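Local coordinates for protein rhamnosidase B (Bacillus sp., PDB 2OKX) that catalyses the hydrolysis of alpha-L-rhamnosides as a family 78 glycoside hydrolase, probably releasing terminal rhamnose with inversion of the anomeric configuration, at residues R65-E70 / L601-G606; S100-L105 / V618-S623; A145-F150 / E572-V577. All coordinates share one frame; numbering follows the deposited sequence.

Contact 1: R65-E70 / L601-G606; sequences RSWPKE and LNLVPG
Trp-67 lays its indole against the chain of Leu-603 to Gly-606, which includes a short 3-10 segment. Its NE1 donates to Leu-603 O over 2.9 Å at an angle of 163°; the acceptor lies almost in the ring plane and is met in the carbonyl plane, on a lone pair. A second donor, Gly-606 N at 3.1 Å, also reaches this Leu-603 O, so two N-H groups share one carbonyl. Over one face of the indole, Gly-606 O stands 3.8 Å above the ring plane, centred on the ring. Gly-606, which has no side chain, brings its CA to 3.5 Å from Trp-67 NE1. The contact joins a loop of the N-terminal beta domain, between strands 57-62 and 70-77, to the six-hairpin glycosidase domain, and a type I turn from Trp-67 to Glu-70 shapes that loop. Leu-603 adds an apolar touch, CD2 to Trp-67 CD1 at 4.2 Å. With CG between the backbone N and the carbonyl carbon (chi1 71°) and a bend at chi3, Lys-69 brings NZ to donate a hydrogen bond to Gly-606 O at 3.1 Å; the same ammonium forms a salt bridge with Asp-609. A leucine in place of Trp-67 would probably leave Leu-603 O without its indole donor and open a gap over Gly-606. The backbone O of Arg-65 comes near Leu-603 CD2 (4.5 Å), while its guanidinium group pairs with Asp-563 and Glu-562.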
loop_
_atom_site.group_PDB
_atom_site.type_symbol
_atom_site.label_atom_id
_atom_site.label_comp_id
_atom_site.label_asym_id
_atom_site.label_seq_id
_atom_site.Cartn_x
_atom_site.Cartn_y
_atom_site.Cartn_z
ATOM N N ARG A 65 11.788 2.510 -4.639
ATOM C CA ARG A 65 11.925 1.110 -4.251
ATOM C C ARG A 65 12.759 0.346 -5.274
ATOM O O ARG A 65 12.602 0.530 -6.485
ATOM C CB ARG A 65 10.548 0.464 -4.054
ATOM C CG ARG A 65 9.693 0.317 -5.302
ATOM C CD ARG A 65 8.235 0.086 -4.901
ATOM N NE ARG A 65 7.632 1.313 -4.375
ATOM C CZ ARG A 65 6.523 1.357 -3.644
ATOM N NH1 ARG A 65 5.883 0.236 -3.338
ATOM N NH2 ARG A 65 6.043 2.529 -3.230
ATOM N N SER A 66 13.656 -0.505 -4.779
ATOM C CA SER A 66 14.545 -1.272 -5.652
ATOM C C SER A 66 14.795 -2.711 -5.222
ATOM O O SER A 66 14.516 -3.098 -4.089
ATOM C CB SER A 66 15.934 -0.619 -5.712
ATOM O OG SER A 66 15.889 0.791 -5.718
ATOM N N TRP A 67 15.316 -3.496 -6.162
ATOM C CA TRP A 67 15.748 -4.858 -5.871
ATOM C C TRP A 67 17.193 -4.486 -5.523
ATOM O O TRP A 67 17.834 -3.739 -6.268
ATOM C CB TRP A 67 15.771 -5.747 -7.122
ATOM C CG TRP A 67 14.441 -6.110 -7.703
ATOM C CD1 TRP A 67 13.874 -5.603 -8.840
ATOM C CD2 TRP A 67 13.531 -7.101 -7.209
ATOM N NE1 TRP A 67 12.671 -6.221 -9.085
ATOM C CE2 TRP A 67 12.435 -7.143 -8.101
ATOM C CE3 TRP A 67 13.533 -7.958 -6.099
ATOM C CZ2 TRP A 67 11.353 -8.010 -7.919
ATOM C CZ3 TRP A 67 12.458 -8.820 -5.918
ATOM C CH2 TRP A 67 11.381 -8.839 -6.826
ATOM N N PRO A 68 17.715 -4.961 -4.386
ATOM C CA PRO A 68 19.098 -4.608 -4.041
ATOM C C PRO A 68 20.120 -4.801 -5.168
ATOM O O PRO A 68 21.114 -4.079 -5.232
ATOM C CB PRO A 68 19.377 -5.494 -2.835
ATOM C CG PRO A 68 18.039 -5.504 -2.144
ATOM C CD PRO A 68 17.074 -5.718 -3.297
ATOM N N LYS A 69 19.865 -5.761 -6.054
ATOM C CA LYS A 69 20.766 -6.048 -7.171
ATOM C C LYS A 69 20.878 -4.843 -8.108
ATOM O O LYS A 69 21.878 -4.674 -8.809
ATOM C CB LYS A 69 20.263 -7.262 -7.961
ATOM C CG LYS A 69 19.005 -6.979 -8.774
ATOM C CD LYS A 69 18.528 -8.190 -9.570
ATOM C CE LYS A 69 17.847 -9.215 -8.685
ATOM N NZ LYS A 69 17.182 -10.275 -9.494
ATOM N N GLU A 70 19.838 -4.015 -8.124
ATOM C CA GLU A 70 19.822 -2.820 -8.958
ATOM C C GLU A 70 19.275 -1.676 -8.111
ATOM O O GLU A 70 18.139 -1.225 -8.295
ATOM C CB GLU A 70 18.957 -3.050 -10.202
ATOM C CG GLU A 70 19.408 -4.249 -11.033
ATOM C CD GLU A 70 18.696 -4.362 -12.367
ATOM O OE1 GLU A 70 17.448 -4.358 -12.389
ATOM O OE2 GLU A 70 19.389 -4.466 -13.402
ATOM N N LEU A 601 6.594 -1.709 -15.115
ATOM C CA LEU A 601 6.673 -2.879 -15.979
ATOM C C LEU A 601 8.082 -3.476 -15.960
ATOM O O LEU A 601 8.245 -4.695 -15.998
ATOM C CB LEU A 601 6.283 -2.507 -17.412
ATOM C CG LEU A 601 4.865 -1.958 -17.616
ATOM C CD1 LEU A 601 4.660 -1.615 -19.081
ATOM C CD2 LEU A 601 3.836 -2.975 -17.157
ATOM N N ASN A 602 9.093 -2.614 -15.893
ATOM C CA ASN A 602 10.486 -3.057 -15.875
ATOM C C ASN A 602 10.904 -3.720 -14.561
ATOM O O ASN A 602 11.848 -4.506 -14.537
ATOM C CB ASN A 602 11.425 -1.876 -16.163
ATOM C CG ASN A 602 11.427 -1.465 -17.629
ATOM O OD1 ASN A 602 11.833 -0.353 -17.972
ATOM N ND2 ASN A 602 10.985 -2.364 -18.499
ATOM N N LEU A 603 10.210 -3.406 -13.471
ATOM C CA LEU A 603 10.550 -3.984 -12.170
ATOM C C LEU A 603 10.120 -5.442 -12.008
ATOM O O LEU A 603 10.754 -6.206 -11.273
ATOM C CB LEU A 603 9.927 -3.156 -11.037
ATOM C CG LEU A 603 10.587 -1.823 -10.669
ATOM C CD1 LEU A 603 9.716 -1.062 -9.667
ATOM C CD2 LEU A 603 11.967 -2.089 -10.074
ATOM N N VAL A 604 9.054 -5.832 -12.701
ATOM C CA VAL A 604 8.533 -7.190 -12.584
ATOM C C VAL A 604 9.505 -8.315 -12.950
ATOM O O VAL A 604 9.630 -9.287 -12.207
ATOM C CB VAL A 604 7.229 -7.349 -13.404
ATOM C CG1 VAL A 604 6.693 -8.771 -13.271
ATOM C CG2 VAL A 604 6.187 -6.347 -12.904
ATOM N N PRO A 605 10.203 -8.206 -14.094
ATOM C CA PRO A 605 11.145 -9.266 -14.476
ATOM C C PRO A 605 12.271 -9.472 -13.462
ATOM O O PRO A 605 12.973 -10.484 -13.497
ATOM C CB PRO A 605 11.668 -8.792 -15.831
ATOM C CG PRO A 605 10.490 -8.052 -16.396
ATOM C CD PRO A 605 10.026 -7.245 -15.198
ATOM N N GLY A 606 12.441 -8.507 -12.564
ATOM C CA GLY A 606 13.478 -8.608 -11.554
ATOM C C GLY A 606 13.219 -9.729 -10.561
ATOM O O GLY A 606 14.106 -10.096 -9.790
#

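Contact 2: S100-L105 / V618-S623; sequences SNFYYL and VPSAWS
This is a buried loop-to-loop contact in which the turn of Ser-100 to Leu-105, between strands 87-96 and 110-117, fits against the irregular chain leading into helix 627-644; Phe-102, Ala-621 and Leu-105 bury much of the surface. A single direct hydrogen bond crosses it, from Ala-621 N to Asn-101 O at 3.2 Å, nearly straight (161°) though tilted from the carbonyl plane. Beside it the methyl of Ala-621 is pressed unusually close to Ser-100, CB to CB at 3.4 Å. Phe-102 and Trp-622 make the aromatic part: their planes lie at 40°, and the ring carbon CE2 of Phe-102 comes to 3.2 Å from Trp-622 CE3. Trp-622 CB sits over one face of the phenyl ring, toward its rim. With CG anti to the backbone N (chi1 177°), the indole extends to this ring, and the Trp-622 indole also meets His-310 edge-to-face. Each loop is held in shape from within. On one side an Asx turn has Asn-101 OD1 accepting from Tyr-103 N at 2.8 Å; on the other, an ST turn has Ser-620 OG accepting from Trp-622 N at 2.9 Å, while the same hydroxyl is also hydrogen-bonded to Gln-617. The contact joins a loop of the N-terminal beta domain to the six-hairpin glycosidase domain. Pro-619, preceded by a cis peptide bond, turns its carbonyl to Tyr-103 in a CA-H...O contact, Tyr-103 CA to Pro-619 O 3.3 Å. Leu-105 CD1 rests on the backbone of Ser-620, 3.8 Å from its C. A water donates to both Phe-102 O and Val-618 O, tying the two backbones where no direct bond does.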
loop_
_atom_site.group_PDB
_atom_site.type_symbol
_atom_site.label_atom_id
_atom_site.label_comp_id
_atom_site.label_asym_id
_atom_site.label_seq_id
_atom_site.Cartn_x
_atom_site.Cartn_y
_atom_site.Cartn_z
ATOM N N SER A 100 12.820 -7.161 6.274
ATOM C CA SER A 100 12.285 -7.146 4.915
ATOM C C SER A 100 10.780 -6.872 4.914
ATOM O O SER A 100 10.094 -7.164 5.891
ATOM C CB SER A 100 12.548 -8.490 4.221
ATOM O OG SER A 100 13.935 -8.736 4.042
ATOM N N ASN A 101 10.277 -6.288 3.825
ATOM C CA ASN A 101 8.842 -6.034 3.688
ATOM C C ASN A 101 8.433 -6.153 2.214
ATOM O O ASN A 101 9.196 -6.686 1.406
ATOM C CB ASN A 101 8.434 -4.668 4.279
ATOM C CG ASN A 101 9.186 -3.492 3.668
ATOM O OD1 ASN A 101 9.352 -3.399 2.452
ATOM N ND2 ASN A 101 9.622 -2.569 4.522
ATOM N N PHE A 102 7.241 -5.675 1.869
ATOM C CA PHE A 102 6.736 -5.775 0.496
ATOM C C PHE A 102 7.315 -4.768 -0.500
ATOM O O PHE A 102 6.945 -4.784 -1.675
ATOM C CB PHE A 102 5.206 -5.653 0.476
ATOM C CG PHE A 102 4.475 -6.810 1.113
ATOM C CD1 PHE A 102 5.052 -7.559 2.135
ATOM C CD2 PHE A 102 3.151 -7.075 0.762
ATOM C CE1 PHE A 102 4.319 -8.547 2.809
ATOM C CE2 PHE A 102 2.409 -8.054 1.425
ATOM C CZ PHE A 102 2.995 -8.793 2.456
ATOM N N TYR A 103 8.186 -3.871 -0.042
ATOM C CA TYR A 103 8.809 -2.904 -0.946
ATOM C C TYR A 103 10.264 -2.623 -0.582
ATOM O O TYR A 103 10.834 -1.594 -0.957
ATOM C CB TYR A 103 8.001 -1.590 -1.029
ATOM C CG TYR A 103 7.571 -0.936 0.279
ATOM C CD1 TYR A 103 8.510 -0.459 1.199
ATOM C CD2 TYR A 103 6.216 -0.723 0.553
ATOM C CE1 TYR A 103 8.109 0.220 2.355
ATOM C CE2 TYR A 103 5.805 -0.045 1.702
ATOM C CZ TYR A 103 6.757 0.426 2.598
ATOM O OH TYR A 103 6.352 1.113 3.723
ATOM N N TYR A 104 10.863 -3.570 0.132
ATOM C CA TYR A 104 12.248 -3.464 0.562
ATOM C C TYR A 104 12.789 -4.831 0.966
ATOM O O TYR A 104 12.145 -5.564 1.712
ATOM C CB TYR A 104 12.361 -2.498 1.750
ATOM C CG TYR A 104 13.702 -2.563 2.456
ATOM C CD1 TYR A 104 13.862 -3.307 3.626
ATOM C CD2 TYR A 104 14.820 -1.923 1.924
ATOM C CE1 TYR A 104 15.112 -3.419 4.251
ATOM C CE2 TYR A 104 16.073 -2.024 2.537
ATOM C CZ TYR A 104 16.210 -2.775 3.698
ATOM O OH TYR A 104 17.445 -2.882 4.292
ATOM N N LEU A 105 13.967 -5.175 0.453
ATOM C CA LEU A 105 14.601 -6.445 0.798
ATOM C C LEU A 105 15.778 -6.118 1.709
ATOM O O LEU A 105 16.654 -5.330 1.346
ATOM C CB LEU A 105 15.079 -7.183 -0.458
ATOM C CG LEU A 105 13.981 -7.835 -1.313
ATOM C CD1 LEU A 105 13.214 -6.769 -2.096
ATOM C CD2 LEU A 105 14.616 -8.827 -2.273
ATOM N N VAL A 618 6.120 -6.300 -6.403
ATOM C CA VAL A 618 7.572 -6.116 -6.428
ATOM C C VAL A 618 7.995 -4.658 -6.202
ATOM O O VAL A 618 7.175 -3.746 -6.321
ATOM C CB VAL A 618 8.147 -6.546 -7.804
ATOM C CG1 VAL A 618 7.780 -7.991 -8.107
ATOM C CG2 VAL A 618 7.602 -5.624 -8.903
ATOM N N PRO A 619 9.265 -4.426 -5.817
ATOM C CA PRO A 619 10.290 -5.439 -5.525
ATOM C C PRO A 619 9.976 -5.844 -4.091
ATOM O O PRO A 619 9.937 -4.990 -3.202
ATOM C CB PRO A 619 11.595 -4.660 -5.658
ATOM C CG PRO A 619 11.207 -3.294 -5.173
ATOM C CD PRO A 619 9.851 -3.073 -5.817
ATOM N N SER A 620 9.738 -7.134 -3.864
ATOM C CA SER A 620 9.335 -7.585 -2.537
ATOM C C SER A 620 10.007 -8.833 -1.984
ATOM O O SER A 620 10.529 -9.666 -2.729
ATOM C CB SER A 620 7.818 -7.802 -2.535
ATOM O OG SER A 620 7.374 -8.398 -1.332
ATOM N N ALA A 621 9.964 -8.954 -0.659
ATOM C CA ALA A 621 10.538 -10.098 0.035
ATOM C C ALA A 621 9.475 -11.176 0.226
ATOM O O ALA A 621 9.745 -12.222 0.812
ATOM C CB ALA A 621 11.108 -9.667 1.384
ATOM N N TRP A 622 8.257 -10.914 -0.243
ATOM C CA TRP A 622 7.196 -11.914 -0.141
ATOM C C TRP A 622 7.156 -12.640 -1.478
ATOM O O TRP A 622 6.671 -12.098 -2.471
ATOM C CB TRP A 622 5.822 -11.282 0.138
ATOM C CG TRP A 622 4.686 -12.303 0.164
ATOM C CD1 TRP A 622 4.805 -13.659 0.347
ATOM C CD2 TRP A 622 3.276 -12.042 0.047
ATOM N NE1 TRP A 622 3.563 -14.251 0.353
ATOM C CE2 TRP A 622 2.607 -13.284 0.171
ATOM C CE3 TRP A 622 2.513 -10.881 -0.148
ATOM C CZ2 TRP A 622 1.210 -13.398 0.106
ATOM C CZ3 TRP A 622 1.121 -10.992 -0.211
ATOM C CH2 TRP A 622 0.487 -12.243 -0.084
ATOM N N SER A 623 7.692 -13.856 -1.499
ATOM C CA SER A 623 7.714 -14.656 -2.715
ATOM C C SER A 623 6.315 -15.218 -2.896
ATOM O O SER A 623 5.981 -16.279 -2.364
ATOM C CB SER A 623 8.737 -15.789 -2.584
ATOM O OG SER A 623 8.875 -16.497 -3.804
HETATM O O HOH W 1 6.300 -2.729 -3.706
#

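Contact 3: A145-F150 / E572-V577; sequences ACQQGF and EQVFWV
Gln-147 places CG opposite its own carbonyl carbon (chi1 -51°) and bends at chi2, which folds its chain across the extended side chain of Glu-572. CG then lies 3.6 Å from Glu-572 OE2, with the amide and carboxylate planes 28° apart. Nearer the backbone, Gln-147 CB packs on Val-574 CG2 at 3.8 Å. Gln-148, extended beyond CG, runs over the Glu-572 peptide, its CD 3.2 Å from Glu-572 O. It goes on to Gln-573, and the two amides stand almost perpendicular, at 81°. Gln-573 NE2 is itself held by Pro-569 O and Arg-502 O. Here, deep in the chain, a loop of the N-terminal beta domain between strands 130-133 and 153-155 meets the loop leading into helix 577-590 of the six-hairpin glycosidase domain. Within that second loop Trp-576 NE1 donates to Glu-572 OE2 at 2.9 Å; the oxygen lies close to the indole plane, whereas the N-H arrives from above the carboxylate plane. The other carboxylate oxygen, OE1, forms a salt bridge with Arg-858, so both oxygens are engaged and the rotation of the group is restricted. Glycerol, probably from the crystallisation liquor, also hydrogen-bonds to Glu-572 OE1, consistent with a small polar pocket at this interface.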
loop_
_atom_site.group_PDB
_atom_site.type_symbol
_atom_site.label_atom_id
_atom_site.label_comp_id
_atom_site.label_asym_id
_atom_site.label_seq_id
_atom_site.Cartn_x
_atom_site.Cartn_y
_atom_site.Cartn_z
ATOM N N ALA A 145 3.167 -2.483 9.546
ATOM C CA ALA A 145 2.323 -3.500 8.933
ATOM C C ALA A 145 3.218 -4.555 8.308
ATOM O O ALA A 145 4.414 -4.322 8.108
ATOM C CB ALA A 145 1.435 -2.864 7.857
ATOM N N CYS A 146 2.648 -5.709 7.985
ATOM C CA CYS A 146 3.450 -6.762 7.374
ATOM C C CYS A 146 4.053 -6.269 6.064
ATOM O O CYS A 146 5.110 -6.741 5.644
ATOM C CB CYS A 146 2.606 -8.020 7.127
ATOM S SG CYS A 146 1.248 -7.847 5.928
ATOM N N GLN A 147 3.397 -5.294 5.435
ATOM C CA GLN A 147 3.861 -4.761 4.157
ATOM C C GLN A 147 4.833 -3.594 4.258
ATOM O O GLN A 147 5.609 -3.351 3.331
ATOM C CB GLN A 147 2.671 -4.285 3.299
ATOM C CG GLN A 147 1.528 -5.285 3.122
ATOM C CD GLN A 147 0.456 -5.141 4.183
ATOM O OE1 GLN A 147 0.647 -4.445 5.181
ATOM N NE2 GLN A 147 -0.679 -5.808 3.979
ATOM N N GLN A 148 4.813 -2.884 5.380
ATOM C CA GLN A 148 5.635 -1.688 5.500
ATOM C C GLN A 148 6.741 -1.633 6.552
ATOM O O GLN A 148 7.214 -2.658 7.033
ATOM C CB GLN A 148 4.692 -0.496 5.670
ATOM C CG GLN A 148 3.426 -0.617 4.812
ATOM C CD GLN A 148 2.804 0.729 4.499
ATOM O OE1 GLN A 148 1.589 0.920 4.624
ATOM N NE2 GLN A 148 3.636 1.670 4.085
ATOM N N GLY A 149 7.149 -0.410 6.889
ATOM C CA GLY A 149 8.206 -0.208 7.866
ATOM C C GLY A 149 7.741 -0.117 9.306
ATOM O O GLY A 149 7.120 -1.044 9.822
ATOM N N PHE A 150 8.022 1.010 9.952
ATOM C CA PHE A 150 7.655 1.197 11.354
ATOM C C PHE A 150 6.988 2.536 11.655
ATOM O O PHE A 150 7.301 3.549 11.029
ATOM C CB PHE A 150 8.912 1.093 12.228
ATOM C CG PHE A 150 9.629 -0.223 12.115
ATOM C CD1 PHE A 150 9.398 -1.238 13.038
ATOM C CD2 PHE A 150 10.532 -0.449 11.084
ATOM C CE1 PHE A 150 10.055 -2.460 12.938
ATOM C CE2 PHE A 150 11.196 -1.671 10.970
ATOM C CZ PHE A 150 10.956 -2.677 11.900
ATOM N N GLU A 572 -1.090 -0.696 2.624
ATOM C CA GLU A 572 0.115 -1.275 2.037
ATOM C C GLU A 572 1.144 -0.400 1.314
ATOM O O GLU A 572 2.344 -0.531 1.576
ATOM C CB GLU A 572 -0.306 -2.430 1.119
ATOM C CG GLU A 572 -1.483 -3.235 1.683
ATOM C CD GLU A 572 -1.668 -4.588 1.017
ATOM O OE1 GLU A 572 -2.753 -5.188 1.182
ATOM O OE2 GLU A 572 -0.731 -5.060 0.343
ATOM N N GLN A 573 0.697 0.472 0.408
ATOM C CA GLN A 573 1.623 1.319 -0.349
ATOM C C GLN A 573 2.558 0.401 -1.145
ATOM O O GLN A 573 3.736 0.710 -1.357
ATOM C CB GLN A 573 2.438 2.209 0.600
ATOM C CG GLN A 573 1.621 3.299 1.300
ATOM C CD GLN A 573 2.357 3.940 2.472
ATOM O OE1 GLN A 573 3.573 4.123 2.436
ATOM N NE2 GLN A 573 1.608 4.301 3.511
ATOM N N VAL A 574 2.006 -0.726 -1.585
ATOM C CA VAL A 574 2.749 -1.737 -2.339
ATOM C C VAL A 574 2.434 -1.754 -3.832
ATOM O O VAL A 574 1.281 -1.603 -4.236
ATOM C CB VAL A 574 2.456 -3.153 -1.773
ATOM C CG1 VAL A 574 3.080 -4.226 -2.665
ATOM C CG2 VAL A 574 3.003 -3.268 -0.357
ATOM N N PHE A 575 3.466 -1.946 -4.651
ATOM C CA PHE A 575 3.255 -2.030 -6.083
ATOM C C PHE A 575 2.768 -3.436 -6.420
ATOM O O PHE A 575 3.568 -4.363 -6.593
ATOM C CB PHE A 575 4.546 -1.716 -6.854
ATOM C CG PHE A 575 4.512 -2.132 -8.308
ATOM C CD1 PHE A 575 3.319 -2.125 -9.031
ATOM C CD2 PHE A 575 5.678 -2.535 -8.952
ATOM C CE1 PHE A 575 3.292 -2.518 -10.373
ATOM C CE2 PHE A 575 5.665 -2.928 -10.291
ATOM C CZ PHE A 575 4.468 -2.922 -11.002
ATOM N N TRP A 576 1.450 -3.592 -6.481
ATOM C CA TRP A 576 0.856 -4.868 -6.838
ATOM C C TRP A 576 0.678 -4.839 -8.349
ATOM O O TRP A 576 0.081 -3.913 -8.901
ATOM C CB TRP A 576 -0.490 -5.056 -6.142
ATOM C CG TRP A 576 -0.378 -5.552 -4.727
ATOM C CD1 TRP A 576 -0.271 -4.798 -3.590
ATOM C CD2 TRP A 576 -0.430 -6.917 -4.300
ATOM N NE1 TRP A 576 -0.270 -5.614 -2.478
ATOM C CE2 TRP A 576 -0.369 -6.918 -2.889
ATOM C CE3 TRP A 576 -0.534 -8.142 -4.974
ATOM C CZ2 TRP A 576 -0.410 -8.099 -2.138
ATOM C CZ3 TRP A 576 -0.575 -9.318 -4.226
ATOM C CH2 TRP A 576 -0.515 -9.286 -2.823
ATOM N N VAL A 577 1.212 -5.857 -9.011
ATOM C CA VAL A 577 1.174 -5.947 -10.463
ATOM C C VAL A 577 -0.221 -5.955 -11.074
ATOM O O VAL A 577 -0.495 -5.202 -12.009
ATOM C CB VAL A 577 1.949 -7.191 -10.929
ATOM C CG1 VAL A 577 1.964 -7.271 -12.453
ATOM C CG2 VAL A 577 3.370 -7.131 -10.378
#

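How the contacts relate
All three contacts are buried and join loops of the N-terminal beta domain to the six-hairpin glycosidase domain. Contact 3 lies deepest, its centre about 5 Å from the centre of the chain, against about 12 Å for contact 2 and about 17 Å for contact 1. Contact 1 rests on an indole and a lysine gripping the carbonyls of Leu-603 and Gly-606, contact 2 on aromatic packing, one backbone hydrogen bond and a bridging water, contact 3 on glutamines and a carboxylate. They abut one another: Trp-67 and Arg-65 pack on Pro-619, Arg-65 NH1 probably bonds to Gln-573 O, and Phe-102 touches both Gln-147 and Val-574, placing contact 2 beside both others.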